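Local coordinates for protein acetyltransferase, GNAT family (Enterococcus faecalis, PDB 1U6M) that probably transfers an acyl group, as the acetyl transferred from acetyl-CoA by other members of the GNAT acetyltransferase family, at residues A[50-55]-A[85-90]; A[159-164]-A[169-174]; A[60-65]-A[127-132]; A[22-27]-A[34-39]. All coordinates share one frame; numbering follows the deposited sequence.

Contact 1: A[50-55]-A[85-90]; sequences PTYRYG and EPLREV
Tyr52 lies against Pro86 and Leu87 where the loop leading into strand 59-64 meets helix 85-93, a helix that this GNAT fold carries in the connection between strands 67-76 and 112-120. The tight part is apolar and buried. Tyr52 CB sits 3.7 Å from Pro86 CB, and further along the ring CE1 comes equally close to Leu87 CB. Because CG is anti to the backbone N (chi1 -178°), the tyrosine runs past the first turn of the helix, the ring lying obliquely against both residues. Leu43 and Ala46 of helix 36-47 also pack on this ring. The looser margin lies at Thr51, only partly buried, whose hydroxyl OG1 touches Pro86 CG at 3.5 Å, the two side chains crossing at about a right angle. No hydrogen bond joins the two segments directly; their side chains meet by van der Waals contact, while Arg53 is bound to Ile83 and Asp84 just before the helix. The loop holds its own form by a type I turn from Tyr52 to Gly55, closed by Gly55 N to Tyr52 O at 2.8 Å. At the far end of the ring, Tyr52 OH rests 3.5 Å from Leu87 CG.

Contact 2: A[159-164]-A[169-174]; sequences GARKLY and FKDVTT
The ring of Tyr164 presents its edge to the face of Phe169, an edge-to-face (T-shaped) pair with centroids 6.0 Å apart and planes at 62°. One face of the Tyr164 ring has Ala160 O, a turn earlier in the helix, 3.2 Å above it and toward the rim. At the edge of the Phe169 ring, in its plane, lies Tyr164 O, 3.4 Å from Phe169 CD1. The third flat group is the guanidinium of Arg161: Asp171 OD2 stands over one face, 3.0 Å from NH2, with the carboxylate plane turned 39° against it. No N-H points at this oxygen, so the salt bridge rests on charge alone. The arginine is stretched out from CG to NE and crosses Asp171 at about a right angle. Nearer the turn, Phe169 N donates to Tyr164 O at 3.0 Å, and Tyr164 CB packs 3.8 Å from Phe169 CB. Leu134 and Leu151 touch both aromatic side chains, tying them to helix 129-135 and strand 148-154; a sulfate, probably from the crystallisation liquor, lies about 3 Å from the side chain of Tyr164. Val172 and Thr173, both facing His184, form a classic beta bulge. The whole is the helix-turn-strand unit near the C-terminal end of the GNAT fold, in which helix 158-165 turns back into strand 170-177, outermost in the sheet.

Contact 3: A[60-65]-A[127-132]; sequences LVYEHA and MGIGSK. With SO4 (sulfate ion), chain E.
The turn and first helical residues of the GNAT acetyl-CoA signature, Arg/Gln-x-x-Gly-x-Gly/Ala, pack here against strand 59-64 through Tyr62 and His64. Ile129 puts CG1 over one face of the Tyr62 ring, 4.2 Å from its centroid, while its CG2 branch, anti to the backbone N, meets Tyr62 CB at 3.7 Å. Lys132, one helical turn on and bent in its outer bonds, runs obliquely along the ring, with CD 3.6 Å from Tyr62 CE2. Its NZ makes only a weak bond to Tyr62 OH, at 3.3 Å; the stronger partner of the hydroxyl is the backbone N of Ser2. In the signature itself, read from Arg125 to Gly130, Gly128 is the N-cap, and the helix N-terminus faces a sulfate. Gly130 N donates weakly to sulfate O3 at 3.3 Å, and Arg125 also binds the ion. This is consistent with the place where relatives hold the pyrophosphate of coenzyme A, although the sulfate probably came from the crystallisation liquor. Nearer the strand end, Met127 CE makes a CH-pi contact over the centre of the His64 imidazole, 3.7 Å from its centroid; Met127 SD lies farther above the same face, 5.0 Å from the centroid.

Contact 4: A[22-27]-A[34-39]; sequences ILKDME and VSEEQM
Lys24 and Glu36 join helix 12-25 to helix 36-47, the first two helices of the GNAT fold, near the loop that connects them and at the irregular, weakly bonded last turn of the first. The polar contact is one salt bridge. Lys24 NZ gives a hydrogen bond to Glu36 OE1 at 2.6 Å and approaches the oxygen from above the carboxylate plane, 48° out of it. OE2 of the same carboxylate is 3.8 Å from NZ, so the grip falls on one oxygen. Both side chains have to travel to meet: Glu36 runs extended beyond CG, while Lys24 is bent at its second and third torsions, and the two cross at about a right angle. The pair lies toward the outside of the contact, Glu36 being exposed.

The apolar contact is more buried but light. Leu23 CD1 comes to 4.4 Å from Met39 CG, in the middle of the methionine chain, and the backbones stay well apart, with the CA atoms of Leu23 and Met39 at 9.8 Å. Neighbours fill in around them: Leu43 of helix 36-47 and Leu28 of the connecting loop pack on Leu23, and Ile30 on Met39.

Capping bonds fix the start of the second helix, from which Glu36 projects. Ser35 is the N-cap and forms a capping box with Gln38: Gln38 N donates to Ser35 OG at 3.2 Å, and in return Ser35 N donates to Gln38 OE1 at 3.0 Å with an N-H...O angle of 157°.

How the contacts relate
Along the chain, contact 4 closes before contact 1 opens, contacts 1 and 3 interleave, and contact 2 comes last. Contacts 1 and 4 are neighbours, centres 16 Å apart, and touch where Tyr54 OH meets Ile22 CD1 at 4.2 Å; helix 36-47 takes part in contact 4 and also packs on the loop of contact 1. Contacts 2 and 3 reach the same seven-stranded sheet, with centres 21 Å apart, one at its outermost strand 170-177 and the other at strand 59-64. Contact 1 lies across the chain's centre from both. Thus contacts 1 and 4 bring together helices 12-25, 36-47 and 85-93, while contacts 2 and 3 join helices to the sheet near the probable cofactor site.

Contact 1: A[50-55]-A[85-90]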
loop_
_atom_site.group_PDB
_atom_site.type_symbol
_atom_site.label_atom_id
_atom_site.label_comp_id
_atom_site.label_asym_id
_atom_site.label_seq_id
_atom_site.Cartn_x
_atom_site.Cartn_y
_atom_site.Cartn_z
ATOM N N PRO A 50 -3.886 -0.831 14.232
ATOM C CA PRO A 50 -2.869 0.230 14.077
ATOM C C PRO A 50 -1.648 -0.145 13.230
ATOM O O PRO A 50 -1.148 0.702 12.415
ATOM C CB PRO A 50 -2.429 0.462 15.524
ATOM C CG PRO A 50 -3.748 0.269 16.314
ATOM C CD PRO A 50 -4.280 -1.000 15.660
ATOM N N THR A 51 -1.207 -1.399 13.423
ATOM C CA THR A 51 -0.011 -1.983 12.801
ATOM C C THR A 51 -0.263 -2.736 11.482
ATOM O O THR A 51 0.693 -3.129 10.794
ATOM C CB THR A 51 0.740 -2.966 13.758
ATOM O OG1 THR A 51 -0.016 -4.152 13.930
ATOM C CG2 THR A 51 0.995 -2.367 15.168
ATOM N N TYR A 52 -1.512 -2.938 11.098
ATOM C CA TYR A 52 -1.776 -3.654 9.839
ATOM C C TYR A 52 -1.200 -2.900 8.610
ATOM O O TYR A 52 -1.213 -1.652 8.571
ATOM C CB TYR A 52 -3.280 -3.930 9.680
ATOM C CG TYR A 52 -3.602 -4.704 8.430
ATOM C CD1 TYR A 52 -2.924 -5.912 8.149
ATOM C CD2 TYR A 52 -4.606 -4.261 7.530
ATOM C CE1 TYR A 52 -3.171 -6.622 6.978
ATOM C CE2 TYR A 52 -4.870 -4.995 6.336
ATOM C CZ TYR A 52 -4.138 -6.182 6.094
ATOM O OH TYR A 52 -4.360 -6.929 4.951
ATOM N N ARG A 53 -0.681 -3.662 7.642
ATOM C CA ARG A 53 -0.258 -3.162 6.337
ATOM C C ARG A 53 -1.176 -2.037 5.798
ATOM O O ARG A 53 -0.710 -0.961 5.398
ATOM C CB ARG A 53 -0.202 -4.302 5.347
ATOM C CG ARG A 53 0.396 -3.879 3.996
ATOM C CD ARG A 53 0.348 -5.073 3.017
ATOM N NE ARG A 53 1.303 -6.126 3.409
ATOM C CZ ARG A 53 2.559 -6.198 2.944
ATOM N NH1 ARG A 53 3.030 -5.304 2.088
ATOM N NH2 ARG A 53 3.371 -7.162 3.347
ATOM N N TYR A 54 -2.476 -2.288 5.829
ATOM C CA TYR A 54 -3.464 -1.350 5.373
ATOM C C TYR A 54 -4.267 -0.827 6.515
ATOM O O TYR A 54 -5.439 -0.557 6.330
ATOM C CB TYR A 54 -4.410 -2.033 4.339
ATOM C CG TYR A 54 -3.645 -2.601 3.165
ATOM C CD1 TYR A 54 -2.943 -1.770 2.282
ATOM C CD2 TYR A 54 -3.608 -3.963 2.916
ATOM C CE1 TYR A 54 -2.216 -2.308 1.170
ATOM C CE2 TYR A 54 -2.859 -4.481 1.822
ATOM C CZ TYR A 54 -2.187 -3.639 0.982
ATOM O OH TYR A 54 -1.480 -4.146 -0.086
ATOM N N GLY A 55 -3.669 -0.724 7.705
ATOM C CA GLY A 55 -4.319 -0.084 8.831
ATOM C C GLY A 55 -4.621 1.353 8.457
ATOM O O GLY A 55 -3.803 1.979 7.781
ATOM N N GLU A 85 0.421 -9.628 10.289
ATOM C CA GLU A 85 -0.085 -10.304 11.493
ATOM C C GLU A 85 -1.553 -10.017 11.772
ATOM O O GLU A 85 -2.289 -10.961 11.965
ATOM C CB GLU A 85 0.711 -10.005 12.793
ATOM C CG GLU A 85 2.208 -10.294 12.761
ATOM C CD GLU A 85 2.888 -10.080 14.135
ATOM O OE1 GLU A 85 2.202 -9.674 15.109
ATOM O OE2 GLU A 85 4.086 -10.339 14.259
ATOM N N PRO A 86 -1.966 -8.724 11.849
ATOM C CA PRO A 86 -3.402 -8.434 12.030
ATOM C C PRO A 86 -4.386 -9.205 11.122
ATOM O O PRO A 86 -5.434 -9.650 11.629
ATOM C CB PRO A 86 -3.464 -6.914 11.825
ATOM C CG PRO A 86 -2.132 -6.448 12.435
ATOM C CD PRO A 86 -1.175 -7.463 11.870
ATOM N N LEU A 87 -4.060 -9.368 9.831
ATOM C CA LEU A 87 -4.953 -10.121 8.914
ATOM C C LEU A 87 -4.994 -11.622 9.298
ATOM O O LEU A 87 -6.038 -12.241 9.212
ATOM C CB LEU A 87 -4.528 -10.022 7.434
ATOM C CG LEU A 87 -5.594 -9.955 6.331
ATOM C CD1 LEU A 87 -5.221 -10.531 4.882
ATOM C CD2 LEU A 87 -7.072 -10.258 6.736
ATOM N N ARG A 88 -3.857 -12.196 9.677
ATOM C CA ARG A 88 -3.808 -13.586 10.200
ATOM C C ARG A 88 -4.659 -13.783 11.481
ATOM O O ARG A 88 -5.334 -14.778 11.611
ATOM C CB ARG A 88 -2.361 -13.992 10.438
ATOM C CG ARG A 88 -1.496 -13.821 9.147
ATOM C CD ARG A 88 -0.224 -14.622 9.178
ATOM N NE ARG A 88 0.601 -14.347 8.017
ATOM C CZ ARG A 88 0.410 -14.894 6.831
ATOM N NH1 ARG A 88 -0.570 -15.769 6.661
ATOM N NH2 ARG A 88 1.202 -14.572 5.821
ATOM N N GLU A 89 -4.652 -12.802 12.373
ATOM C CA GLU A 89 -5.472 -12.767 13.556
ATOM C C GLU A 89 -6.954 -12.733 13.243
ATOM O O GLU A 89 -7.731 -13.444 13.871
ATOM C CB GLU A 89 -5.145 -11.527 14.397
ATOM C CG GLU A 89 -3.882 -11.598 15.255
ATOM C CD GLU A 89 -3.744 -10.330 16.153
ATOM O OE1 GLU A 89 -4.710 -10.066 16.997
ATOM O OE2 GLU A 89 -2.695 -9.595 15.960
ATOM N N VAL A 90 -7.344 -11.880 12.298
ATOM C CA VAL A 90 -8.708 -11.779 11.793
ATOM C C VAL A 90 -9.137 -13.103 11.154
ATOM O O VAL A 90 -10.242 -13.571 11.439
ATOM C CB VAL A 90 -8.863 -10.560 10.782
ATOM C CG1 VAL A 90 -10.090 -10.662 9.939
ATOM C CG2 VAL A 90 -8.700 -9.219 11.498
#

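Contact 2: A[159-164]-A[169-174]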
loop_
_atom_site.group_PDB
_atom_site.type_symbol
_atom_site.label_atom_id
_atom_site.label_comp_id
_atom_site.label_asym_id
_atom_site.label_seq_id
_atom_site.Cartn_x
_atom_site.Cartn_y
_atom_site.Cartn_z
ATOM N N GLY A 159 7.332 3.656 -17.632
ATOM C CA GLY A 159 6.516 4.838 -17.477
ATOM C C GLY A 159 6.398 5.304 -16.033
ATOM O O GLY A 159 6.521 6.498 -15.776
ATOM N N ALA A 160 6.202 4.360 -15.090
ATOM C CA ALA A 160 6.027 4.699 -13.684
ATOM C C ALA A 160 7.346 5.173 -13.204
ATOM O O ALA A 160 7.429 6.155 -12.482
ATOM C CB ALA A 160 5.549 3.505 -12.852
ATOM N N ARG A 161 8.384 4.489 -13.638
ATOM C CA ARG A 161 9.712 4.846 -13.220
ATOM C C ARG A 161 10.109 6.270 -13.632
ATOM O O ARG A 161 10.735 7.006 -12.809
ATOM C CB ARG A 161 10.730 3.790 -13.666
ATOM C CG ARG A 161 12.113 4.292 -13.546
ATOM C CD ARG A 161 13.183 3.221 -13.718
ATOM N NE ARG A 161 14.447 3.943 -13.595
ATOM C CZ ARG A 161 15.613 3.584 -14.123
ATOM N NH1 ARG A 161 15.749 2.444 -14.816
ATOM N NH2 ARG A 161 16.661 4.378 -13.940
ATOM N N LYS A 162 9.737 6.677 -14.866
ATOM C CA LYS A 162 9.872 8.080 -15.314
ATOM C C LYS A 162 9.086 9.076 -14.456
ATOM O O LYS A 162 9.573 10.188 -14.134
ATOM C CB LYS A 162 9.400 8.234 -16.764
ATOM C CG LYS A 162 10.164 9.292 -17.595
ATOM C CD LYS A 162 10.258 10.642 -16.938
ATOM C CE LYS A 162 10.956 11.711 -17.826
ATOM N NZ LYS A 162 12.300 11.293 -18.349
ATOM N N LEU A 163 7.858 8.704 -14.133
ATOM C CA LEU A 163 7.027 9.490 -13.225
ATOM C C LEU A 163 7.804 9.761 -11.898
ATOM O O LEU A 163 7.929 10.906 -11.465
ATOM C CB LEU A 163 5.699 8.729 -12.938
ATOM C CG LEU A 163 4.445 9.511 -12.478
ATOM C CD1 LEU A 163 3.488 8.648 -11.652
ATOM C CD2 LEU A 163 4.742 10.809 -11.764
ATOM N N TYR A 164 8.355 8.713 -11.271
ATOM C CA TYR A 164 9.052 8.861 -9.975
ATOM C C TYR A 164 10.351 9.643 -10.100
ATOM O O TYR A 164 10.649 10.531 -9.244
ATOM C CB TYR A 164 9.316 7.493 -9.334
ATOM C CG TYR A 164 8.098 6.614 -9.253
ATOM C CD1 TYR A 164 8.182 5.230 -9.522
ATOM C CD2 TYR A 164 6.849 7.145 -8.894
ATOM C CE1 TYR A 164 7.059 4.410 -9.392
ATOM C CE2 TYR A 164 5.696 6.311 -8.780
ATOM C CZ TYR A 164 5.823 4.968 -9.033
ATOM O OH TYR A 164 4.708 4.154 -8.929
ATOM N N PHE A 169 12.883 10.944 -7.346
ATOM C CA PHE A 169 13.327 9.591 -6.981
ATOM C C PHE A 169 14.577 9.145 -7.810
ATOM O O PHE A 169 14.688 9.487 -8.989
ATOM C CB PHE A 169 12.199 8.570 -7.136
ATOM C CG PHE A 169 11.183 8.583 -6.020
ATOM C CD1 PHE A 169 10.073 9.437 -6.070
ATOM C CD2 PHE A 169 11.308 7.705 -4.923
ATOM C CE1 PHE A 169 9.108 9.468 -5.059
ATOM C CE2 PHE A 169 10.347 7.707 -3.882
ATOM C CZ PHE A 169 9.241 8.596 -3.954
ATOM N N LYS A 170 15.496 8.409 -7.171
ATOM C CA LYS A 170 16.764 7.968 -7.761
ATOM C C LYS A 170 16.928 6.488 -7.520
ATOM O O LYS A 170 16.722 6.034 -6.400
ATOM C CB LYS A 170 17.975 8.623 -7.088
ATOM C CG LYS A 170 17.887 10.095 -6.776
ATOM C CD LYS A 170 18.366 10.892 -7.931
ATOM C CE LYS A 170 18.244 12.353 -7.624
ATOM N NZ LYS A 170 18.282 13.063 -8.939
ATOM N N ASP A 171 17.328 5.763 -8.561
ATOM C CA ASP A 171 17.657 4.363 -8.503
ATOM C C ASP A 171 18.703 4.128 -7.454
ATOM O O ASP A 171 19.687 4.845 -7.424
ATOM C CB ASP A 171 18.222 3.918 -9.846
ATOM C CG ASP A 171 17.147 3.563 -10.845
ATOM O OD1 ASP A 171 16.062 4.199 -10.887
ATOM O OD2 ASP A 171 17.405 2.624 -11.614
ATOM N N VAL A 172 18.483 3.124 -6.598
ATOM C CA VAL A 172 19.355 2.806 -5.451
ATOM C C VAL A 172 19.813 1.325 -5.490
ATOM O O VAL A 172 20.972 1.058 -5.255
ATOM C CB VAL A 172 18.677 3.172 -4.106
ATOM C CG1 VAL A 172 19.433 2.561 -2.892
ATOM C CG2 VAL A 172 18.548 4.686 -3.963
ATOM N N THR A 173 18.925 0.379 -5.811
ATOM C CA THR A 173 19.283 -1.047 -5.960
ATOM C C THR A 173 18.340 -1.709 -6.939
ATOM O O THR A 173 17.510 -1.036 -7.534
ATOM C CB THR A 173 19.183 -1.867 -4.625
ATOM O OG1 THR A 173 19.780 -1.147 -3.534
ATOM C CG2 THR A 173 19.907 -3.236 -4.763
ATOM N N THR A 174 18.463 -3.032 -7.066
ATOM C CA THR A 174 17.602 -3.895 -7.871
ATOM C C THR A 174 17.103 -5.074 -6.989
ATOM O O THR A 174 17.876 -5.641 -6.228
ATOM C CB THR A 174 18.403 -4.430 -9.072
ATOM O OG1 THR A 174 19.200 -3.372 -9.622
ATOM C CG2 THR A 174 17.490 -4.940 -10.166
#

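Contact 3: A[60-65]-A[127-132]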
loop_
_atom_site.group_PDB
_atom_site.type_symbol
_atom_site.label_atom_id
_atom_site.label_comp_id
_atom_site.label_asym_id
_atom_site.label_seq_id
_atom_site.Cartn_x
_atom_site.Cartn_y
_atom_site.Cartn_z
ATOM N N LEU A 60 -3.032 7.494 3.649
ATOM C CA LEU A 60 -3.479 8.817 3.227
ATOM C C LEU A 60 -4.583 8.672 2.201
ATOM O O LEU A 60 -4.456 7.875 1.264
ATOM C CB LEU A 60 -2.303 9.613 2.637
ATOM C CG LEU A 60 -2.235 11.130 2.688
ATOM C CD1 LEU A 60 -2.334 11.709 4.108
ATOM C CD2 LEU A 60 -0.948 11.457 2.077
ATOM N N VAL A 61 -5.655 9.449 2.361
ATOM C CA VAL A 61 -6.831 9.327 1.480
ATOM C C VAL A 61 -6.882 10.528 0.547
ATOM O O VAL A 61 -6.613 11.665 0.965
ATOM C CB VAL A 61 -8.167 9.207 2.380
ATOM C CG1 VAL A 61 -9.407 9.542 1.623
ATOM C CG2 VAL A 61 -8.306 7.805 2.945
ATOM N N TYR A 62 -7.209 10.304 -0.724
ATOM C CA TYR A 62 -7.648 11.405 -1.591
ATOM C C TYR A 62 -9.162 11.414 -1.774
ATOM O O TYR A 62 -9.709 10.520 -2.389
ATOM C CB TYR A 62 -6.989 11.331 -2.949
ATOM C CG TYR A 62 -7.194 12.587 -3.763
ATOM C CD1 TYR A 62 -8.355 12.780 -4.528
ATOM C CD2 TYR A 62 -6.247 13.595 -3.743
ATOM C CE1 TYR A 62 -8.548 13.919 -5.282
ATOM C CE2 TYR A 62 -6.436 14.750 -4.460
ATOM C CZ TYR A 62 -7.570 14.886 -5.237
ATOM O OH TYR A 62 -7.694 16.036 -5.955
ATOM N N GLU A 63 -9.829 12.437 -1.284
ATOM C CA GLU A 63 -11.298 12.505 -1.337
ATOM C C GLU A 63 -11.791 13.353 -2.521
ATOM O O GLU A 63 -11.416 14.511 -2.670
ATOM C CB GLU A 63 -11.818 13.067 -0.017
ATOM C CG GLU A 63 -13.092 12.519 0.463
ATOM C CD GLU A 63 -13.491 13.135 1.769
ATOM O OE1 GLU A 63 -13.067 12.621 2.832
ATOM O OE2 GLU A 63 -14.240 14.131 1.726
ATOM N N HIS A 64 -12.531 12.737 -3.430
ATOM C CA HIS A 64 -13.054 13.451 -4.573
ATOM C C HIS A 64 -14.585 13.401 -4.511
ATOM O O HIS A 64 -15.160 12.334 -4.369
ATOM C CB HIS A 64 -12.559 12.898 -5.914
ATOM C CG HIS A 64 -13.239 13.548 -7.095
ATOM N ND1 HIS A 64 -14.304 12.969 -7.769
ATOM C CD2 HIS A 64 -13.075 14.778 -7.649
ATOM C CE1 HIS A 64 -14.730 13.790 -8.715
ATOM N NE2 HIS A 64 -14.000 14.893 -8.664
ATOM N N ALA A 65 -15.224 14.566 -4.607
ATOM C CA ALA A 65 -16.691 14.685 -4.494
ATOM C C ALA A 65 -17.141 14.021 -3.190
ATOM O O ALA A 65 -18.077 13.203 -3.211
ATOM C CB ALA A 65 -17.418 14.029 -5.744
ATOM N N MET A 127 -7.453 11.152 -13.686
ATOM C CA MET A 127 -7.652 12.461 -13.028
ATOM C C MET A 127 -6.468 12.976 -12.218
ATOM O O MET A 127 -6.603 13.913 -11.476
ATOM C CB MET A 127 -8.906 12.487 -12.157
ATOM C CG MET A 127 -10.179 11.957 -12.833
ATOM S SD MET A 127 -11.600 11.677 -11.759
ATOM C CE MET A 127 -11.444 12.845 -10.516
ATOM N N GLY A 128 -5.272 12.441 -12.406
ATOM C CA GLY A 128 -4.153 13.001 -11.615
ATOM C C GLY A 128 -4.033 12.590 -10.128
ATOM O O GLY A 128 -3.158 13.104 -9.444
ATOM N N ILE A 129 -4.885 11.685 -9.622
ATOM C CA ILE A 129 -4.973 11.392 -8.164
ATOM C C ILE A 129 -3.731 10.696 -7.590
ATOM O O ILE A 129 -3.220 11.109 -6.541
ATOM C CB ILE A 129 -6.262 10.651 -7.809
ATOM C CG1 ILE A 129 -7.448 11.602 -8.082
ATOM C CG2 ILE A 129 -6.229 10.102 -6.308
ATOM C CD1 ILE A 129 -8.839 10.987 -7.972
ATOM N N GLY A 130 -3.192 9.717 -8.313
ATOM C CA GLY A 130 -2.006 9.006 -7.874
ATOM C C GLY A 130 -0.811 9.922 -7.721
ATOM O O GLY A 130 -0.021 9.806 -6.778
ATOM N N SER A 131 -0.709 10.858 -8.657
ATOM C CA SER A 131 0.432 11.684 -8.748
ATOM C C SER A 131 0.309 12.744 -7.694
ATOM O O SER A 131 1.312 13.106 -7.122
ATOM C CB SER A 131 0.617 12.232 -10.171
ATOM O OG SER A 131 1.194 13.546 -10.122
ATOM N N LYS A 132 -0.902 13.191 -7.376
ATOM C CA LYS A 132 -1.094 14.080 -6.200
ATOM C C LYS A 132 -0.900 13.442 -4.829
ATOM O O LYS A 132 -0.470 14.100 -3.911
ATOM C CB LYS A 132 -2.503 14.648 -6.155
ATOM C CG LYS A 132 -2.843 15.518 -7.263
ATOM C CD LYS A 132 -4.256 15.994 -7.000
ATOM C CE LYS A 132 -4.228 17.205 -6.084
ATOM N NZ LYS A 132 -5.256 18.183 -6.602
HETATM O O2 SO4 E . -3.741 6.880 -11.676
HETATM O O3 SO4 E . -3.902 8.681 -11.380
HETATM O O4 SO4 E . -4.767 7.677 -12.407
#

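Contact 4: A[22-27]-A[34-39]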
loop_
_atom_site.group_PDB
_atom_site.type_symbol
_atom_site.label_atom_id
_atom_site.label_comp_id
_atom_site.label_asym_id
_atom_site.label_seq_id
_atom_site.Cartn_x
_atom_site.Cartn_y
_atom_site.Cartn_z
ATOM N N ILE A 22 -5.715 -5.242 -5.791
ATOM C CA ILE A 22 -4.338 -5.737 -5.612
ATOM C C ILE A 22 -4.229 -7.266 -5.416
ATOM O O ILE A 22 -3.379 -7.886 -6.055
ATOM C CB ILE A 22 -3.676 -5.008 -4.404
ATOM C CG1 ILE A 22 -3.547 -3.506 -4.706
ATOM C CG2 ILE A 22 -2.301 -5.593 -4.053
ATOM C CD1 ILE A 22 -3.388 -2.690 -3.510
ATOM N N LEU A 23 -5.044 -7.840 -4.515
ATOM C CA LEU A 23 -5.037 -9.285 -4.227
ATOM C C LEU A 23 -5.660 -9.874 -5.472
ATOM O O LEU A 23 -6.493 -9.236 -6.094
ATOM C CB LEU A 23 -5.874 -9.635 -2.981
ATOM C CG LEU A 23 -5.597 -8.921 -1.646
ATOM C CD1 LEU A 23 -6.361 -9.550 -0.569
ATOM C CD2 LEU A 23 -4.107 -8.863 -1.273
ATOM N N LYS A 24 -5.313 -11.015 -5.970
ATOM C CA LYS A 24 -6.136 -11.248 -7.216
ATOM C C LYS A 24 -5.582 -10.691 -8.523
ATOM O O LYS A 24 -5.629 -11.382 -9.526
ATOM C CB LYS A 24 -7.561 -10.665 -7.075
ATOM C CG LYS A 24 -7.874 -9.526 -7.983
ATOM C CD LYS A 24 -9.326 -9.578 -8.323
ATOM C CE LYS A 24 -10.202 -9.409 -7.107
ATOM N NZ LYS A 24 -11.624 -9.303 -7.575
ATOM N N ASP A 25 -5.122 -9.443 -8.518
ATOM C CA ASP A 25 -4.089 -9.065 -9.443
ATOM C C ASP A 25 -2.796 -9.863 -9.130
ATOM O O ASP A 25 -2.008 -10.126 -10.013
ATOM C CB ASP A 25 -3.858 -7.564 -9.381
ATOM C CG ASP A 25 -2.725 -7.099 -10.304
ATOM O OD1 ASP A 25 -1.538 -7.080 -9.861
ATOM O OD2 ASP A 25 -3.022 -6.748 -11.476
ATOM N N MET A 26 -2.588 -10.220 -7.865
ATOM C CA MET A 26 -1.576 -11.206 -7.427
ATOM C C MET A 26 -2.076 -12.641 -7.614
ATOM O O MET A 26 -1.293 -13.591 -7.522
ATOM C CB MET A 26 -1.266 -11.065 -5.921
ATOM C CG MET A 26 -0.469 -9.893 -5.539
ATOM S SD MET A 26 -0.547 -9.581 -3.760
ATOM C CE MET A 26 0.827 -10.631 -3.207
ATOM N N GLU A 27 -3.390 -12.793 -7.796
ATOM C CA GLU A 27 -4.031 -14.092 -7.959
ATOM C C GLU A 27 -3.774 -14.979 -6.739
ATOM O O GLU A 27 -3.289 -16.114 -6.823
ATOM C CB GLU A 27 -3.583 -14.753 -9.266
ATOM C CG GLU A 27 -3.712 -13.858 -10.507
ATOM C CD GLU A 27 -3.246 -14.568 -11.775
ATOM O OE1 GLU A 27 -2.129 -14.249 -12.275
ATOM O OE2 GLU A 27 -3.998 -15.468 -12.245
ATOM N N VAL A 34 -12.828 -18.171 -0.679
ATOM C CA VAL A 34 -13.604 -17.200 0.100
ATOM C C VAL A 34 -14.265 -16.294 -0.960
ATOM O O VAL A 34 -13.630 -15.939 -1.972
ATOM C CB VAL A 34 -12.654 -16.459 1.171
ATOM C CG1 VAL A 34 -13.223 -15.192 1.696
ATOM C CG2 VAL A 34 -12.320 -17.360 2.369
ATOM N N SER A 35 -15.548 -15.966 -0.774
ATOM C CA SER A 35 -16.241 -15.040 -1.711
ATOM C C SER A 35 -15.656 -13.621 -1.594
ATOM O O SER A 35 -15.122 -13.270 -0.537
ATOM C CB SER A 35 -17.715 -14.961 -1.373
ATOM O OG SER A 35 -17.908 -14.244 -0.157
ATOM N N GLU A 36 -15.773 -12.819 -2.657
ATOM C CA GLU A 36 -15.363 -11.399 -2.618
ATOM C C GLU A 36 -15.935 -10.611 -1.438
ATOM O O GLU A 36 -15.188 -9.908 -0.746
ATOM C CB GLU A 36 -15.670 -10.689 -3.925
ATOM C CG GLU A 36 -14.882 -11.301 -5.074
ATOM C CD GLU A 36 -14.599 -10.318 -6.181
ATOM O OE1 GLU A 36 -13.832 -10.693 -7.116
ATOM O OE2 GLU A 36 -15.142 -9.170 -6.092
ATOM N N GLU A 37 -17.235 -10.769 -1.187
ATOM C CA GLU A 37 -17.889 -10.076 -0.107
ATOM C C GLU A 37 -17.213 -10.374 1.200
ATOM O O GLU A 37 -17.042 -9.456 2.009
ATOM C CB GLU A 37 -19.388 -10.420 -0.022
ATOM C CG GLU A 37 -20.086 -9.634 1.097
ATOM C CD GLU A 37 -21.543 -10.031 1.397
ATOM O OE1 GLU A 37 -22.123 -9.417 2.343
ATOM O OE2 GLU A 37 -22.102 -10.937 0.706
ATOM N N GLN A 38 -16.843 -11.643 1.417
ATOM C CA GLN A 38 -16.232 -12.085 2.699
ATOM C C GLN A 38 -14.807 -11.584 2.783
ATOM O O GLN A 38 -14.381 -11.213 3.843
ATOM C CB GLN A 38 -16.232 -13.624 2.930
ATOM C CG GLN A 38 -17.578 -14.332 2.761
ATOM C CD GLN A 38 -17.491 -15.891 2.721
ATOM O OE1 GLN A 38 -16.666 -16.529 1.980
ATOM N NE2 GLN A 38 -18.384 -16.502 3.485
ATOM N N MET A 39 -14.084 -11.616 1.669
ATOM C CA MET A 39 -12.742 -11.054 1.635
ATOM C C MET A 39 -12.750 -9.548 2.002
ATOM O O MET A 39 -11.911 -9.109 2.772
ATOM C CB MET A 39 -11.955 -11.347 0.343
ATOM C CG MET A 39 -10.402 -11.050 0.485
ATOM S SD MET A 39 -9.380 -12.158 1.595
ATOM C CE MET A 39 -9.729 -13.569 0.665
#